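Local atomic coordinates of glutathione S-transferase (Natrialba magadii ATCC 43099, PDB entry 6GZF), a protein that probably transfers glutathione to or from small molecules as a Xi-class enzyme of the glutathione transferase family, related to glutathionyl-hydroquinone reductases, in a haloalkaliphilic archaeon. Residues A47-Q50 with R55-L58; V87-R92 with Q98-K103; D227-A232 with L275-Q280; H296-H301 with I309-P314. All blocks are in the same frame, centred on the assembly; numbering follows the deposited sequence.

Contact 1. Residues A47-Q50 with R55-L58; sequences ARFQ and RYHL
Y56 reaches from the start of strand 56-60 toward the loop at F49 and Q50, and its ring meets Q50 O at the edge, in plane. Y56 OH points at Q50 O as a donor, but the 2.4 Å between them is too short to trust in detail. F49 lies close to the same hydroxyl: F49 CB is 3.4 Å from Y56 OH.

R55 runs alongside Y56. Its CG is anti to the backbone N (chi1 -179°) and the chain stays extended to NE. This carries CD over one face of the Y56 ring, 3.6 Å above the plane and toward the rim. The guanidinium then continues past the ring, with Y56 OH over one of its faces. R55 crosses the F49 side chain at about a right angle, and the two flat groups are turned 42° apart. The nearest approach there is F49 CD1 to R55 NH2, 4.0 Å.

Strand 56-60 is an inner strand of the four-stranded mixed sheet of the thioredoxin-like domain. The loop 47-50 comes just before it. D139 of the neighbouring strand 136-139 takes R55 NE in a salt bridge. V146 of strand 144-147 touches both F49 and Y56.

Within the loop, Q50 NE2 bonds back to A47 O at 2.9 Å, though the N-H...O angle is only 131°. R48 lays its guanidinium by F49: F49 CZ sits 3.2 Å above its plane. The charge of R48 is paired with E142 through NH1.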
# COMPACT_ATOMS: atom_id res chain seq x y z
N ALA A 47 36.79 1.20 -32.88
CA ALA A 47 36.26 1.09 -31.52
C ALA A 47 36.85 -0.08 -30.75
O ALA A 47 37.24 -1.10 -31.32
CB ALA A 47 34.74 0.99 -31.55
N ARG A 48 36.92 0.08 -29.43
CA ARG A 48 37.44 -0.93 -28.53
C ARG A 48 36.52 -2.14 -28.46
O ARG A 48 36.92 -3.26 -28.78
CB ARG A 48 37.65 -0.33 -27.14
CG ARG A 48 38.16 -1.30 -26.08
CD ARG A 48 38.39 -0.56 -24.78
NE ARG A 48 38.61 -1.46 -23.65
CZ ARG A 48 38.74 -1.05 -22.39
NH1 ARG A 48 38.94 -1.93 -21.42
NH2 ARG A 48 38.68 0.24 -22.10
N PHE A 49 35.28 -1.91 -28.03
CA PHE A 49 34.29 -2.98 -27.96
C PHE A 49 33.43 -3.00 -29.21
O PHE A 49 32.45 -2.26 -29.31
CB PHE A 49 33.41 -2.82 -26.71
CG PHE A 49 34.18 -2.78 -25.43
CD1 PHE A 49 34.58 -3.95 -24.80
CD2 PHE A 49 34.50 -1.57 -24.83
CE1 PHE A 49 35.29 -3.92 -23.62
CE2 PHE A 49 35.20 -1.53 -23.65
CZ PHE A 49 35.60 -2.70 -23.04
N GLN A 50 33.80 -3.84 -30.16
CA GLN A 50 33.02 -4.00 -31.38
C GLN A 50 31.95 -5.08 -31.19
O GLN A 50 32.16 -6.03 -30.44
CB GLN A 50 33.93 -4.35 -32.56
CG GLN A 50 34.27 -3.16 -33.44
CD GLN A 50 35.61 -3.31 -34.14
OE1 GLN A 50 35.67 -3.61 -35.33
NE2 GLN A 50 36.69 -3.09 -33.40
N ARG A 55 29.92 -12.87 -27.84
CA ARG A 55 30.96 -12.24 -27.03
C ARG A 55 30.43 -11.64 -25.73
O ARG A 55 30.97 -11.90 -24.66
CB ARG A 55 31.65 -11.15 -27.85
CG ARG A 55 32.76 -10.44 -27.11
CD ARG A 55 33.38 -9.34 -27.96
NE ARG A 55 34.39 -8.60 -27.22
CZ ARG A 55 35.09 -7.59 -27.72
NH1 ARG A 55 34.89 -7.20 -28.97
NH2 ARG A 55 35.99 -6.97 -26.97
N TYR A 56 29.37 -10.84 -25.83
CA TYR A 56 28.89 -10.07 -24.68
C TYR A 56 27.83 -10.81 -23.87
O TYR A 56 26.91 -11.42 -24.43
CB TYR A 56 28.35 -8.72 -25.15
CG TYR A 56 29.36 -7.90 -25.92
CD1 TYR A 56 30.31 -7.14 -25.25
CD2 TYR A 56 29.38 -7.90 -27.31
CE1 TYR A 56 31.24 -6.39 -25.95
CE2 TYR A 56 30.31 -7.16 -28.01
CZ TYR A 56 31.24 -6.40 -27.33
OH TYR A 56 32.16 -5.66 -28.03
N HIS A 57 27.97 -10.76 -22.55
CA HIS A 57 27.06 -11.45 -21.64
C HIS A 57 26.28 -10.45 -20.79
O HIS A 57 26.81 -9.41 -20.42
CB HIS A 57 27.84 -12.42 -20.75
CG HIS A 57 26.97 -13.34 -19.94
ND1 HIS A 57 26.22 -14.34 -20.51
CD2 HIS A 57 26.74 -13.40 -18.61
CE1 HIS A 57 25.56 -14.98 -19.56
NE2 HIS A 57 25.86 -14.43 -18.40
N LEU A 58 25.03 -10.79 -20.49
CA LEU A 58 24.15 -9.87 -19.77
C LEU A 58 23.70 -10.44 -18.43
O LEU A 58 23.26 -11.59 -18.34
CB LEU A 58 22.93 -9.53 -20.63
CG LEU A 58 21.84 -8.66 -20.00
CD1 LEU A 58 22.37 -7.28 -19.67
CD2 LEU A 58 20.64 -8.57 -20.93

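Contact 2. Residues V87-R92 with Q98-K103; sequences VVDPYR and QFTPEK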
# COMPACT_ATOMS: atom_id res chain seq x y z
N VAL A 87 20.41 -14.92 -14.95
CA VAL A 87 19.40 -14.34 -14.08
C VAL A 87 19.73 -14.56 -12.61
O VAL A 87 19.81 -15.70 -12.15
CB VAL A 87 18.00 -14.91 -14.37
CG1 VAL A 87 16.97 -14.25 -13.47
CG2 VAL A 87 17.64 -14.70 -15.83
N VAL A 88 19.91 -13.47 -11.87
CA VAL A 88 20.27 -13.55 -10.46
C VAL A 88 19.05 -13.81 -9.58
O VAL A 88 17.91 -13.64 -10.02
CB VAL A 88 20.96 -12.25 -9.99
CG1 VAL A 88 22.19 -11.97 -10.83
CG2 VAL A 88 19.99 -11.09 -10.06
N ASP A 89 19.31 -14.22 -8.35
CA ASP A 89 18.26 -14.49 -7.37
C ASP A 89 17.47 -13.22 -7.06
O ASP A 89 18.05 -12.21 -6.67
CB ASP A 89 18.89 -15.07 -6.09
CG ASP A 89 17.87 -15.69 -5.14
OD1 ASP A 89 16.66 -15.40 -5.25
OD2 ASP A 89 18.29 -16.48 -4.27
N PRO A 90 16.14 -13.27 -7.24
CA PRO A 90 15.27 -12.14 -6.89
C PRO A 90 15.36 -11.77 -5.42
O PRO A 90 15.14 -10.61 -5.07
CB PRO A 90 13.86 -12.66 -7.25
CG PRO A 90 14.00 -14.14 -7.33
CD PRO A 90 15.38 -14.37 -7.85
N TYR A 91 15.67 -12.74 -4.56
CA TYR A 91 15.90 -12.45 -3.15
C TYR A 91 17.38 -12.16 -2.92
O TYR A 91 18.25 -12.85 -3.44
CB TYR A 91 15.44 -13.61 -2.26
CG TYR A 91 15.71 -13.38 -0.79
CD1 TYR A 91 14.78 -12.72 0.00
CD2 TYR A 91 16.88 -13.82 -0.19
CE1 TYR A 91 15.02 -12.50 1.35
CE2 TYR A 91 17.13 -13.61 1.15
CZ TYR A 91 16.20 -12.94 1.92
OH TYR A 91 16.44 -12.73 3.25
N ARG A 92 17.65 -11.14 -2.12
CA ARG A 92 19.02 -10.78 -1.78
C ARG A 92 19.11 -10.24 -0.36
O ARG A 92 18.13 -9.72 0.18
CB ARG A 92 19.58 -9.76 -2.77
CG ARG A 92 18.83 -8.44 -2.79
CD ARG A 92 19.70 -7.33 -3.34
NE ARG A 92 18.94 -6.14 -3.68
CZ ARG A 92 19.43 -5.12 -4.37
NH1 ARG A 92 20.68 -5.16 -4.81
NH2 ARG A 92 18.67 -4.07 -4.64
N GLN A 98 22.74 -12.31 -5.64
CA GLN A 98 23.37 -13.62 -5.59
C GLN A 98 22.85 -14.55 -6.68
O GLN A 98 21.80 -14.30 -7.27
CB GLN A 98 23.15 -14.26 -4.21
CG GLN A 98 21.72 -14.65 -3.92
CD GLN A 98 21.55 -15.27 -2.55
OE1 GLN A 98 22.50 -15.35 -1.77
NE2 GLN A 98 20.34 -15.71 -2.24
N PHE A 99 23.59 -15.62 -6.93
CA PHE A 99 23.19 -16.61 -7.93
C PHE A 99 22.65 -17.87 -7.26
O PHE A 99 23.34 -18.51 -6.46
CB PHE A 99 24.37 -16.96 -8.84
CG PHE A 99 24.80 -15.82 -9.73
CD1 PHE A 99 25.72 -14.89 -9.28
CD2 PHE A 99 24.29 -15.68 -11.00
CE1 PHE A 99 26.12 -13.84 -10.08
CE2 PHE A 99 24.68 -14.64 -11.82
CZ PHE A 99 25.60 -13.72 -11.36
N THR A 100 21.42 -18.22 -7.60
CA THR A 100 20.77 -19.41 -7.05
C THR A 100 20.10 -20.20 -8.17
O THR A 100 18.90 -20.08 -8.40
CB THR A 100 19.72 -19.03 -5.98
OG1 THR A 100 20.27 -18.05 -5.10
CG2 THR A 100 19.31 -20.26 -5.18
N PRO A 101 20.90 -21.02 -8.88
CA PRO A 101 20.47 -21.69 -10.12
C PRO A 101 19.30 -22.66 -9.93
O PRO A 101 18.51 -22.82 -10.85
CB PRO A 101 21.73 -22.45 -10.56
CG PRO A 101 22.51 -22.64 -9.30
CD PRO A 101 22.26 -21.40 -8.49
N GLU A 102 19.21 -23.29 -8.76
CA GLU A 102 18.14 -24.25 -8.52
C GLU A 102 16.78 -23.56 -8.41
O GLU A 102 15.74 -24.17 -8.67
CB GLU A 102 18.42 -25.06 -7.24
CG GLU A 102 18.48 -24.23 -5.97
CD GLU A 102 19.90 -23.87 -5.57
OE1 GLU A 102 20.76 -23.75 -6.47
OE2 GLU A 102 20.15 -23.70 -4.36
N LYS A 103 16.80 -22.28 -8.04
CA LYS A 103 15.57 -21.52 -7.87
C LYS A 103 14.91 -21.24 -9.22
O LYS A 103 15.59 -21.00 -10.22
CB LYS A 103 15.85 -20.20 -7.14
CG LYS A 103 14.62 -19.48 -6.64
CD LYS A 103 15.00 -18.36 -5.68
CE LYS A 103 13.77 -17.66 -5.13
NZ LYS A 103 14.14 -16.62 -4.13
O HOH W 1 20.57 -17.23 -9.85
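D89 is the hub that joins 87-92 to 98-103. K103 NZ makes a salt bridge to D89 OD1 at 3.0 Å, on the syn lone pair. The same ammonium group has a second partner in E295 of helix 290-299. D89 OD2 accepts two more bonds. T100 OG1 donates from the anti side, tilted out of the carboxylate plane, at 2.7 Å from D89 OD2. Q98 NE2 donates at 3.0 Å from D89 OD2, well above the carboxylate plane. These two donors come from opposite faces. Together with K103, they should help keep the acid ionised.

D89 OD1 also takes the N-H of Y91, two residues on, which forms an Asx turn. CG of D89 lies anti to its own N (chi1 -166°), and this points the carboxylate at the other segment. The backbones meet just beside it. D89 N donates to Q98 O at 2.7 Å, in a nearly straight bond. A water next to this bond links V87 O to T100 N.

The aliphatic parts pack around the polar centre. D89 and Q98 run side by side in the same direction, with D89 CB 3.6 Å from Q98 CG. K103 and P90 run antiparallel past one another, with P90 CG 4.2 Å from K103 CE. Further out, V88 CG1 lies over one face of the F99 ring, 4.1 Å from its centroid, in a CH-pi contact. F99 also packs on L117 and L120 of helix 117-124.

The arrangement ties together the long loop that follows strand 84-87 in the thioredoxin-like domain. V88 also borders W97 and V134, both predicted to bind glutathione.

Contact 3. Residues D227-A232 with L275-Q280; sequences DQRYLA and LRDLYQ
R229 and D277 form a salt bridge that fastens a loop to a helix in the all-helical C-terminal domain of the glutathione transferase fold. The loop follows helix 204-224. D277 stands on helix 271-279, 48 residues further along the chain.

The charged contact is side-on and uses two nitrogens. R229 NE donates to D277 OD2 at 2.8 Å, and R229 NH2 donates to D277 OD1 at 2.9 Å. Both carboxylate oxygens use their syn lone pairs. The guanidinium and carboxylate are nearly coplanar, 22° apart, so each of the two oxygens faces its own N-H. A weaker third bond runs from R229 NH2 to D277 OD2. R229 is extended from CG to NE, with CG anti to the backbone N (chi1 179°), and this brings the edge of the guanidinium level with the carboxylate. The two side chains cross at about a right angle.

The apolar contact is small. Y230 and L278 overlap side by side, pointing opposite ways, with Y230 CE1 4.1 Å from L278 CD2. L236 touches both of these side chains. The Y230 ring also carries its neighbour: R229 CG lies 3.6 Å above its plane, over the centre. The ring thus backs the aliphatic part of the arginine that holds D277. On the helix side, F244 of helix 238-247 packs on L278.

A water adds to the polar contacts. R229 O accepts from it and also from R324 NH2. The water donates both to R229 O and to D277 OD2, at 2.8 Å from each. D277 OD2 thereby receives the water as well as R229 NE.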
# COMPACT_ATOMS: atom_id res chain seq x y z
N ASP A 227 -4.51 10.49 -28.09
CA ASP A 227 -4.63 10.74 -29.52
C ASP A 227 -3.45 10.18 -30.31
O ASP A 227 -3.39 10.32 -31.53
CB ASP A 227 -4.78 12.24 -29.78
CG ASP A 227 -5.96 12.84 -29.04
OD1 ASP A 227 -7.11 12.49 -29.37
OD2 ASP A 227 -5.73 13.65 -28.13
N GLN A 228 -2.50 9.55 -29.61
CA GLN A 228 -1.39 8.88 -30.27
C GLN A 228 -1.10 7.55 -29.57
O GLN A 228 -1.13 7.47 -28.34
CB GLN A 228 -0.15 9.77 -30.30
CG GLN A 228 0.37 10.19 -28.93
CD GLN A 228 1.31 11.38 -29.01
OE1 GLN A 228 0.93 12.46 -29.47
NE2 GLN A 228 2.55 11.19 -28.57
N ARG A 229 -0.83 6.52 -30.36
CA ARG A 229 -0.70 5.16 -29.83
C ARG A 229 0.47 5.01 -28.86
O ARG A 229 0.33 4.41 -27.80
CB ARG A 229 -0.55 4.16 -30.97
CG ARG A 229 -0.40 2.72 -30.49
CD ARG A 229 -0.49 1.72 -31.63
NE ARG A 229 -0.47 0.35 -31.13
CZ ARG A 229 -0.75 -0.72 -31.86
NH1 ARG A 229 -1.08 -0.58 -33.14
NH2 ARG A 229 -0.70 -1.93 -31.32
N TYR A 230 1.62 5.56 -29.23
CA TYR A 230 2.81 5.44 -28.40
C TYR A 230 3.29 6.81 -27.91
O TYR A 230 2.74 7.84 -28.30
CB TYR A 230 3.92 4.72 -29.16
CG TYR A 230 3.51 3.35 -29.66
CD1 TYR A 230 3.19 2.33 -28.77
CD2 TYR A 230 3.43 3.08 -31.02
CE1 TYR A 230 2.81 1.08 -29.22
CE2 TYR A 230 3.06 1.83 -31.48
CZ TYR A 230 2.75 0.83 -30.58
OH TYR A 230 2.37 -0.41 -31.03
N LEU A 231 4.31 6.81 -27.05
CA LEU A 231 4.80 8.03 -26.43
C LEU A 231 5.35 9.02 -27.46
O LEU A 231 5.03 10.21 -27.42
CB LEU A 231 5.86 7.71 -25.38
CG LEU A 231 5.35 6.98 -24.14
CD1 LEU A 231 6.49 6.70 -23.18
CD2 LEU A 231 4.26 7.79 -23.46
N ALA A 232 6.18 8.52 -28.37
CA ALA A 232 6.69 9.35 -29.46
C ALA A 232 5.68 9.40 -30.59
O ALA A 232 5.93 10.00 -31.64
CB ALA A 232 8.03 8.82 -29.95
N LEU A 275 -0.59 0.04 -21.54
CA LEU A 275 0.19 -1.00 -20.88
C LEU A 275 -0.17 -2.38 -21.40
O LEU A 275 0.69 -3.24 -21.57
CB LEU A 275 -0.01 -0.93 -19.36
CG LEU A 275 0.68 -2.01 -18.52
CD1 LEU A 275 2.18 -1.98 -18.72
CD2 LEU A 275 0.33 -1.83 -17.05
N ARG A 276 -1.46 -2.59 -21.66
CA ARG A 276 -1.92 -3.85 -22.25
C ARG A 276 -1.43 -3.98 -23.68
O ARG A 276 -1.13 -5.08 -24.15
CB ARG A 276 -3.45 -3.94 -22.19
CG ARG A 276 -3.99 -4.43 -20.86
CD ARG A 276 -5.51 -4.52 -20.87
NE ARG A 276 -6.14 -3.21 -20.77
CZ ARG A 276 -7.08 -2.76 -21.60
NH1 ARG A 276 -7.50 -3.52 -22.60
NH2 ARG A 276 -7.60 -1.55 -21.42
N ASP A 277 -1.34 -2.85 -24.38
CA ASP A 277 -0.86 -2.85 -25.76
C ASP A 277 0.62 -3.21 -25.83
O ASP A 277 1.07 -3.83 -26.79
CB ASP A 277 -1.11 -1.48 -26.40
CG ASP A 277 -0.91 -1.50 -27.91
OD1 ASP A 277 -0.87 -2.60 -28.49
OD2 ASP A 277 -0.81 -0.40 -28.50
N LEU A 278 1.37 -2.82 -24.81
CA LEU A 278 2.80 -3.11 -24.75
C LEU A 278 3.06 -4.55 -24.30
O LEU A 278 3.90 -5.24 -24.87
CB LEU A 278 3.52 -2.14 -23.81
CG LEU A 278 3.47 -0.66 -24.17
CD1 LEU A 278 4.32 0.15 -23.21
CD2 LEU A 278 3.93 -0.44 -25.60
N TYR A 279 2.33 -4.98 -23.28
CA TYR A 279 2.46 -6.32 -22.73
C TYR A 279 2.21 -7.38 -23.80
O TYR A 279 2.84 -8.44 -23.80
CB TYR A 279 1.49 -6.51 -21.56
CG TYR A 279 1.63 -7.82 -20.82
CD1 TYR A 279 0.98 -8.97 -21.26
CD2 TYR A 279 2.39 -7.91 -19.66
CE1 TYR A 279 1.09 -10.17 -20.58
CE2 TYR A 279 2.51 -9.11 -18.97
CZ TYR A 279 1.86 -10.23 -19.44
OH TYR A 279 1.97 -11.42 -18.76
N GLN A 280 1.29 -7.09 -24.71
CA GLN A 280 0.87 -8.05 -25.72
C GLN A 280 1.70 -7.95 -27.00
O GLN A 280 1.49 -8.73 -27.93
CB GLN A 280 -0.61 -7.87 -26.04
CG GLN A 280 -1.52 -8.12 -24.85
CD GLN A 280 -2.95 -7.67 -25.09
OE1 GLN A 280 -3.34 -7.42 -26.23
NE2 GLN A 280 -3.73 -7.56 -24.02
O HOH W 2 -0.74 1.94 -26.95

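Contact 4. Residues H296-H301 with I309-P314; sequences HYYTTH and IVARGP
The Y298 ring lies flat against the chain at V310 and A311. A311 N stands 3.7 Å above one face, over the ring centre, and V310 C lies over the same ring. The peptide group between these residues thus covers the aromatic face. A311 CB reaches further along, 3.5 Å from Y298 CE1 and about as near to CZ. I309 O approaches obliquely, at 3.5 Å from Y298 CD1. CG of Y298 is anti to its carbonyl carbon (chi1 -77°), and this turns the ring off the helix end and onto the passing segment.

Y298 OH bonds to N252 O of helix 250-254; toward 309-314 the ring makes only packing contacts.

Beside the ring, V310 uses its CG2 branch. This methyl lies 3.7 Å from T299 CG2 and 4.0 Å from Y298 CB, so it touches both residues. T299 OG1 faces the other way and bonds to E295 O, one turn back. N305, in the connecting loop, bonds through ND2 to both Y298 O and I309 O and so draws the two segments together.

The contact folds the chain after helix 290-299 back over the last turn of that helix. V253 of helix 250-254 packs on Y297 and Y298. The outgoing segment also lies at the dimer interface: in the second subunit, Q204 bonds to V310 N, Y207 to R312 N and N261 to G313 N. The end of helix 290-299 is therefore packed against the segment that follows it, which also touches helix 204-224 of the second subunit.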
# COMPACT_ATOMS: atom_id res chain seq x y z
N HIS A 296 10.79 -10.01 -4.67
CA HIS A 296 11.89 -9.10 -4.39
C HIS A 296 11.44 -7.91 -3.54
O HIS A 296 11.93 -7.72 -2.43
CB HIS A 296 12.52 -8.59 -5.69
CG HIS A 296 13.57 -7.54 -5.49
ND1 HIS A 296 14.86 -7.84 -5.13
CD2 HIS A 296 13.51 -6.19 -5.60
CE1 HIS A 296 15.56 -6.73 -5.03
NE2 HIS A 296 14.77 -5.71 -5.31
N TYR A 297 10.50 -7.13 -4.05
CA TYR A 297 10.13 -5.88 -3.40
C TYR A 297 9.49 -6.07 -2.03
O TYR A 297 9.62 -5.20 -1.16
CB TYR A 297 9.20 -5.08 -4.31
CG TYR A 297 9.92 -4.45 -5.47
CD1 TYR A 297 10.23 -5.18 -6.61
CD2 TYR A 297 10.30 -3.11 -5.43
CE1 TYR A 297 10.89 -4.61 -7.67
CE2 TYR A 297 10.97 -2.53 -6.49
CZ TYR A 297 11.26 -3.28 -7.61
OH TYR A 297 11.92 -2.71 -8.67
N TYR A 298 8.81 -7.19 -1.82
CA TYR A 298 8.10 -7.39 -0.56
C TYR A 298 8.91 -8.11 0.52
O TYR A 298 8.55 -8.05 1.69
CB TYR A 298 6.79 -8.16 -0.81
CG TYR A 298 5.69 -7.30 -1.40
CD1 TYR A 298 4.99 -6.40 -0.62
CD2 TYR A 298 5.34 -7.41 -2.75
CE1 TYR A 298 3.98 -5.62 -1.15
CE2 TYR A 298 4.33 -6.63 -3.29
CZ TYR A 298 3.66 -5.74 -2.48
OH TYR A 298 2.65 -4.96 -3.01
N THR A 299 10.00 -8.78 0.14
CA THR A 299 10.79 -9.54 1.11
C THR A 299 12.25 -9.11 1.21
O THR A 299 12.99 -9.61 2.06
CB THR A 299 10.76 -11.05 0.79
OG1 THR A 299 11.60 -11.32 -0.33
CG2 THR A 299 9.34 -11.52 0.50
N THR A 300 12.68 -8.18 0.36
CA THR A 300 14.08 -7.75 0.34
C THR A 300 14.23 -6.40 1.04
O THR A 300 15.33 -5.99 1.41
CB THR A 300 14.62 -7.72 -1.13
OG1 THR A 300 15.08 -9.02 -1.50
CG2 THR A 300 15.75 -6.72 -1.34
N HIS A 301 13.11 -5.73 1.28
CA HIS A 301 13.11 -4.43 1.95
C HIS A 301 12.58 -4.51 3.39
O HIS A 301 11.38 -4.38 3.61
CB HIS A 301 12.28 -3.42 1.16
CG HIS A 301 12.77 -3.20 -0.24
ND1 HIS A 301 12.05 -2.48 -1.17
CD2 HIS A 301 13.90 -3.61 -0.87
CE1 HIS A 301 12.72 -2.45 -2.32
NE2 HIS A 301 13.84 -3.13 -2.15
N ILE A 309 5.95 -9.83 4.08
CA ILE A 309 4.75 -10.47 3.54
C ILE A 309 4.49 -10.02 2.11
O ILE A 309 4.36 -8.83 1.83
CB ILE A 309 3.51 -10.15 4.40
CG1 ILE A 309 3.64 -10.78 5.79
CG2 ILE A 309 2.25 -10.66 3.71
CD1 ILE A 309 3.87 -12.27 5.76
N VAL A 310 4.43 -10.98 1.19
CA VAL A 310 4.13 -10.68 -0.20
C VAL A 310 2.64 -10.39 -0.37
O VAL A 310 1.81 -11.28 -0.25
CB VAL A 310 4.52 -11.84 -1.13
CG1 VAL A 310 4.13 -11.52 -2.57
CG2 VAL A 310 6.02 -12.11 -1.04
N ALA A 311 2.32 -9.12 -0.63
CA ALA A 311 0.93 -8.72 -0.83
C ALA A 311 0.35 -9.39 -2.07
O ALA A 311 1.07 -9.69 -3.02
CB ALA A 311 0.83 -7.21 -0.94
N ARG A 312 -0.96 -9.62 -2.05
CA ARG A 312 -1.63 -10.32 -3.13
C ARG A 312 -1.72 -9.48 -4.40
O ARG A 312 -1.32 -9.92 -5.48
CB ARG A 312 -3.03 -10.75 -2.70
CG ARG A 312 -3.86 -11.40 -3.79
CD ARG A 312 -5.14 -11.98 -3.23
NE ARG A 312 -5.93 -12.65 -4.25
CZ ARG A 312 -6.99 -13.41 -3.99
NH1 ARG A 312 -7.39 -13.60 -2.74
NH2 ARG A 312 -7.66 -13.99 -4.99
N GLY A 313 -2.24 -8.26 -4.26
CA GLY A 313 -2.37 -7.37 -5.40
C GLY A 313 -3.61 -7.65 -6.22
O GLY A 313 -4.30 -8.64 -5.99
N PRO A 314 -3.89 -6.78 -7.20
CA PRO A 314 -5.08 -6.89 -8.06
C PRO A 314 -5.01 -8.07 -9.02
O PRO A 314 -3.93 -8.58 -9.30
CB PRO A 314 -5.08 -5.57 -8.84
CG PRO A 314 -4.15 -4.66 -8.09
CD PRO A 314 -3.12 -5.56 -7.49

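Overall arrangement
Contacts 1 and 2 belong to the thioredoxin-like domain, contact 3 to the helical domain, and contact 4 packs the end of helix 290-299 against the segment that follows it. Contacts 2 and 4 touch: P90 O probably bonds to H296 ND1 at 2.8 Å, although their centres are 17 Å apart. This seam lies by the predicted glutathione site. V88 comes within about 3 Å of W97, side chain to side chain. Y297, in contact 4, is predicted to lower the pKa of the predicted nucleophile C64. The other two lie away from the annotated sites. Contacts 1 and 4 are farthest apart, with centres 36 Å from each other on opposite sides of the chain's centre.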